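PDB 3TKK: predicted acetamidase/formamidase from Thermoanaerobacter tengcongensis, which probably hydrolyses carbon-nitrogen bonds in linear amides such as acetamide or formamide, and binds zinc and calcium ions. Local coordinates for residues K78-K83 and E208-K213; E168-V173 and N219-T224. One frame throughout, in Å; residues are numbered along the deposited sequence.

Contact 1 of 2, residues K78-K83 and E208-K213; sequences KVKIKK and EVEVIK
Lys78 and Glu210 face each other as a hydrogen-bonded antiparallel pair, as do Lys80 and Glu208, with the non-hydrogen-bonded pair Val79 and Val209 between them; the strand axes approach to 4.7 Å at 159°. Lys78 N gives a nearly straight bond to Glu210 O (2.8 Å), Lys78 O takes the return bond from Glu210 N, and Lys80 with Glu208 closes a second ring of two bonds. Between these rings Val79 CA and Val209 CA each bring a C-H to a carbonyl oxygen opposite. Strands 76-86 and 203-212 are neighbours in the large mixed beta sheet, with 168-172 on the other side of 76-86.

One face is mostly charged, with Ile212 packed against the Lys78 side chain. Lys78, with CG anti to its own N (chi1 164°) and its chain stretched out, runs alongside Glu210; NZ ends 3.9 Å from Glu210 OE1, a long salt bridge. Lys80 lies beside Glu208 but bends at its last two torsions, which leaves NZ 4.2 Å from Glu208 OE2, beyond a salt bridge. Lys82 crosses Glu208 at a slant: NZ forms a salt bridge with Glu208 OE1 (3.2 Å, weak as a hydrogen bond), but its stronger partner is Glu31. Lys82 and Lys83 both face Leu206, a classic beta bulge. On the other face the buried Val79 and Val209 both meet Leu180. The pairing is thus amphipathic: its lysines and glutamates probably offset one another's charge, with Lys82 also anchored to Glu31, while the Lys78 and Lys80 pairings stay long.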
# COMPACT_ATOMS: atom_id res chain seq x y z
N LYS A 78 -2.01 -18.43 -17.21
CA LYS A 78 -2.85 -17.24 -17.10
C LYS A 78 -4.31 -17.62 -16.81
O LYS A 78 -4.84 -18.53 -17.45
CB LYS A 78 -2.73 -16.44 -18.39
CG LYS A 78 -3.84 -15.35 -18.60
CD LYS A 78 -3.63 -14.65 -20.00
CE LYS A 78 -5.00 -14.20 -20.52
NZ LYS A 78 -4.77 -13.38 -21.77
N VAL A 79 -4.88 -16.96 -15.77
CA VAL A 79 -6.18 -17.29 -15.25
C VAL A 79 -6.98 -15.99 -15.30
O VAL A 79 -6.72 -15.00 -14.61
CB VAL A 79 -6.13 -17.85 -13.81
CG1 VAL A 79 -7.60 -18.19 -13.31
CG2 VAL A 79 -5.07 -18.98 -13.62
N LYS A 80 -7.94 -15.94 -16.18
CA LYS A 80 -8.77 -14.76 -16.31
C LYS A 80 -9.97 -14.96 -15.37
O LYS A 80 -10.80 -15.90 -15.60
CB LYS A 80 -9.22 -14.65 -17.79
CG LYS A 80 -10.05 -13.41 -18.04
CD LYS A 80 -10.48 -13.27 -19.57
CE LYS A 80 -9.30 -13.09 -20.54
NZ LYS A 80 -8.50 -14.36 -20.57
N ILE A 81 -10.12 -14.04 -14.37
CA ILE A 81 -11.28 -14.03 -13.46
C ILE A 81 -12.44 -13.22 -14.14
O ILE A 81 -12.38 -11.98 -14.21
CB ILE A 81 -10.92 -13.38 -12.15
CG1 ILE A 81 -9.61 -14.03 -11.56
CG2 ILE A 81 -12.14 -13.58 -11.16
CD1 ILE A 81 -9.76 -15.53 -11.52
N LYS A 82 -13.46 -13.92 -14.58
CA LYS A 82 -14.56 -13.26 -15.31
C LYS A 82 -15.68 -12.89 -14.38
O LYS A 82 -16.20 -11.84 -14.50
CB LYS A 82 -15.00 -14.20 -16.42
CG LYS A 82 -13.85 -14.39 -17.47
CD LYS A 82 -14.48 -14.96 -18.72
CE LYS A 82 -13.42 -15.50 -19.68
NZ LYS A 82 -14.13 -15.91 -20.96
N LYS A 83 -16.10 -13.76 -13.50
CA LYS A 83 -17.16 -13.43 -12.57
C LYS A 83 -16.94 -14.01 -11.23
O LYS A 83 -16.49 -15.15 -11.14
CB LYS A 83 -18.46 -14.04 -13.02
CG LYS A 83 -19.33 -13.08 -13.69
CD LYS A 83 -20.70 -13.69 -13.60
CE LYS A 83 -20.73 -15.06 -14.36
NZ LYS A 83 -21.54 -14.85 -15.66
N GLU A 208 -11.14 -18.52 -16.77
CA GLU A 208 -10.67 -19.16 -18.00
C GLU A 208 -9.19 -19.39 -17.80
O GLU A 208 -8.56 -18.62 -17.08
CB GLU A 208 -10.92 -18.27 -19.20
CG GLU A 208 -10.13 -18.77 -20.37
CD GLU A 208 -10.31 -17.96 -21.66
OE1 GLU A 208 -11.37 -17.30 -21.77
OE2 GLU A 208 -9.38 -18.00 -22.53
N VAL A 209 -8.63 -20.46 -18.35
CA VAL A 209 -7.23 -20.73 -18.19
C VAL A 209 -6.53 -20.65 -19.55
O VAL A 209 -7.08 -21.10 -20.53
CB VAL A 209 -6.92 -22.09 -17.56
CG1 VAL A 209 -7.24 -22.14 -16.05
CG2 VAL A 209 -7.70 -23.27 -18.33
N GLU A 210 -5.28 -20.15 -19.57
CA GLU A 210 -4.40 -20.23 -20.78
C GLU A 210 -2.96 -20.56 -20.41
O GLU A 210 -2.43 -19.95 -19.51
CB GLU A 210 -4.33 -18.91 -21.47
CG GLU A 210 -5.60 -18.60 -22.20
CD GLU A 210 -5.44 -17.38 -23.09
OE1 GLU A 210 -4.28 -16.88 -23.37
OE2 GLU A 210 -6.51 -16.93 -23.53
N VAL A 211 -2.34 -21.44 -21.16
CA VAL A 211 -0.93 -21.72 -20.97
C VAL A 211 -0.14 -20.68 -21.80
O VAL A 211 -0.41 -20.49 -22.99
CB VAL A 211 -0.66 -23.16 -21.40
CG1 VAL A 211 0.81 -23.46 -21.31
CG2 VAL A 211 -1.48 -24.06 -20.50
N ILE A 212 0.76 -19.94 -21.16
CA ILE A 212 1.70 -19.04 -21.89
C ILE A 212 3.06 -19.67 -21.97
O ILE A 212 3.60 -20.10 -20.94
CB ILE A 212 1.94 -17.74 -21.11
CG1 ILE A 212 0.62 -16.92 -20.86
CG2 ILE A 212 3.05 -16.97 -21.78
CD1 ILE A 212 -0.16 -16.72 -22.07
N LYS A 213 3.63 -19.71 -23.19
CA LYS A 213 5.00 -20.19 -23.44
C LYS A 213 6.06 -19.09 -23.64
O LYS A 213 5.76 -18.01 -24.12
CB LYS A 213 5.02 -21.12 -24.69
CG LYS A 213 3.92 -22.17 -24.71
CD LYS A 213 4.40 -23.31 -23.87
CE LYS A 213 3.64 -24.59 -24.15
NZ LYS A 213 4.02 -25.62 -23.18

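Contact 2 of 2, residues E168-V173 and N219-T224; sequences EVYFPV and NPVVKT
Tyr170 and Val221 exchange two backbone hydrogen bonds, Tyr170 N to Val221 O, 2.8 Å, and Val221 N to Tyr170 O, 3.0 Å, and Glu168 and Lys223 repeat the exchange; Val169 and Val222 form the non-hydrogen-bonded pair between. Tyr170 has CG anti to its carbonyl carbon (chi1 -69°), which brings the ring edge to Val221 O, in the ring plane and 3.7 Å from Tyr170 CD2, and to Lys223 CB near CE2. Glu168 and Lys223 run side by side, and a water joins them, donating to Glu168 OE1 (2.7 Å) and accepting from Lys223 NZ (2.6 Å). These strands are neighbours in the large mixed beta sheet of the chain, with 76-86 beyond the first and 227-234 beyond the second. Past the last bridge, Phe171 CD1 packs obliquely on Pro220 CG (4.0 Å), and Pro172 CG reaches Asn219 N (3.6 Å). With Phe171 cut back to an alanine, the Pro220 ring and Val79 would probably lose their aromatic neighbour, opening a gap there. Farther out, Phe301 meets the Tyr170 ring edge-to-face, while Asp247 and Ser153 hold the Asn219 amide.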
# COMPACT_ATOMS: atom_id res chain seq x y z
N GLU A 168 -6.51 -10.70 -14.32
CA GLU A 168 -5.82 -11.86 -14.81
C GLU A 168 -4.68 -12.12 -13.87
O GLU A 168 -3.90 -11.23 -13.60
CB GLU A 168 -5.22 -11.49 -16.17
CG GLU A 168 -6.23 -11.53 -17.30
CD GLU A 168 -5.60 -10.82 -18.51
OE1 GLU A 168 -4.34 -10.59 -18.55
OE2 GLU A 168 -6.35 -10.46 -19.37
N VAL A 169 -4.56 -13.32 -13.35
CA VAL A 169 -3.41 -13.66 -12.52
C VAL A 169 -2.47 -14.63 -13.26
O VAL A 169 -2.99 -15.62 -13.89
CB VAL A 169 -3.94 -14.40 -11.32
CG1 VAL A 169 -2.78 -14.50 -10.32
CG2 VAL A 169 -5.10 -13.58 -10.71
N TYR A 170 -1.16 -14.40 -13.22
CA TYR A 170 -0.26 -15.15 -14.00
C TYR A 170 0.54 -15.87 -13.03
O TYR A 170 1.05 -15.25 -12.14
CB TYR A 170 0.61 -14.19 -14.81
CG TYR A 170 -0.18 -13.48 -15.87
CD1 TYR A 170 -0.09 -13.91 -17.22
CD2 TYR A 170 -0.95 -12.41 -15.56
CE1 TYR A 170 -0.74 -13.27 -18.20
CE2 TYR A 170 -1.61 -11.71 -16.55
CZ TYR A 170 -1.54 -12.16 -17.86
OH TYR A 170 -2.18 -11.51 -18.86
N PHE A 171 0.70 -17.20 -13.18
CA PHE A 171 1.46 -17.95 -12.26
C PHE A 171 2.60 -18.67 -12.93
O PHE A 171 2.40 -19.33 -13.99
CB PHE A 171 0.55 -19.13 -11.68
CG PHE A 171 -0.54 -18.65 -10.78
CD1 PHE A 171 -0.25 -18.24 -9.50
CD2 PHE A 171 -1.81 -18.65 -11.21
CE1 PHE A 171 -1.27 -17.70 -8.64
CE2 PHE A 171 -2.87 -18.12 -10.39
CZ PHE A 171 -2.59 -17.70 -9.08
N PRO A 172 3.77 -18.62 -12.34
CA PRO A 172 4.74 -19.60 -12.81
C PRO A 172 4.30 -21.03 -12.61
O PRO A 172 3.78 -21.35 -11.54
CB PRO A 172 5.95 -19.42 -11.87
CG PRO A 172 5.63 -18.32 -10.88
CD PRO A 172 4.13 -17.98 -11.06
N VAL A 173 4.58 -21.91 -13.59
CA VAL A 173 4.25 -23.35 -13.55
C VAL A 173 5.45 -24.14 -13.01
O VAL A 173 6.57 -24.07 -13.54
CB VAL A 173 3.85 -23.88 -14.98
CG1 VAL A 173 3.32 -25.29 -14.91
CG2 VAL A 173 2.63 -23.01 -15.49
N ASN A 219 7.31 -15.41 -9.54
CA ASN A 219 6.24 -15.16 -8.55
C ASN A 219 5.03 -14.68 -9.32
O ASN A 219 5.20 -14.38 -10.46
CB ASN A 219 6.64 -14.06 -7.61
CG ASN A 219 7.50 -14.55 -6.52
OD1 ASN A 219 7.07 -15.33 -5.75
ND2 ASN A 219 8.68 -14.05 -6.41
N PRO A 220 3.85 -14.55 -8.67
CA PRO A 220 2.68 -14.32 -9.49
C PRO A 220 2.63 -12.89 -9.82
O PRO A 220 3.31 -12.03 -9.18
CB PRO A 220 1.50 -14.60 -8.53
CG PRO A 220 2.16 -15.62 -7.60
CD PRO A 220 3.46 -14.98 -7.32
N VAL A 221 1.80 -12.63 -10.80
CA VAL A 221 1.57 -11.25 -11.24
C VAL A 221 0.05 -11.06 -11.48
O VAL A 221 -0.63 -12.01 -11.87
CB VAL A 221 2.26 -11.01 -12.62
CG1 VAL A 221 1.71 -9.62 -13.30
CG2 VAL A 221 3.78 -11.01 -12.47
N VAL A 222 -0.51 -9.91 -11.14
CA VAL A 222 -1.96 -9.69 -11.40
C VAL A 222 -2.07 -8.55 -12.29
O VAL A 222 -1.35 -7.49 -12.14
CB VAL A 222 -2.88 -9.53 -10.10
CG1 VAL A 222 -2.27 -8.56 -9.16
CG2 VAL A 222 -4.36 -9.02 -10.60
N LYS A 223 -2.97 -8.66 -13.27
CA LYS A 223 -3.11 -7.50 -14.15
C LYS A 223 -4.60 -7.17 -14.14
O LYS A 223 -5.41 -8.07 -14.28
CB LYS A 223 -2.72 -7.88 -15.57
CG LYS A 223 -3.08 -6.74 -16.64
CD LYS A 223 -2.63 -7.13 -18.08
CE LYS A 223 -3.17 -6.12 -19.16
NZ LYS A 223 -2.91 -6.77 -20.46
N THR A 224 -4.95 -5.90 -13.96
CA THR A 224 -6.33 -5.54 -13.88
C THR A 224 -6.46 -4.70 -15.10
O THR A 224 -5.54 -4.61 -15.94
CB THR A 224 -6.67 -4.69 -12.61
OG1 THR A 224 -6.00 -3.42 -12.76
CG2 THR A 224 -6.11 -5.40 -11.24
O HOH W 1 -4.12 -9.06 -20.77

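From the N terminus the chain first lays down 78-83, then 168-173, then returns with 208-213 to close contact 1 across 124 intervening residues, and soon afterwards with 219-224 to close contact 2 across 45. The two loops therefore cross: the first segment of contact 2 is made before contact 1 is shut. Strands 76-86 and 168-172 are neighbours, so four strands stand in the order 203-212, 76-86, 168-172, 221-223. The seam between the contacts is held by a probable hydrogen bond from Val79 N to Val169 O, 3.0 Å, with Lys78 CD packed on Tyr170 OH. Together they join four neighbouring strands of the large mixed beta sheet.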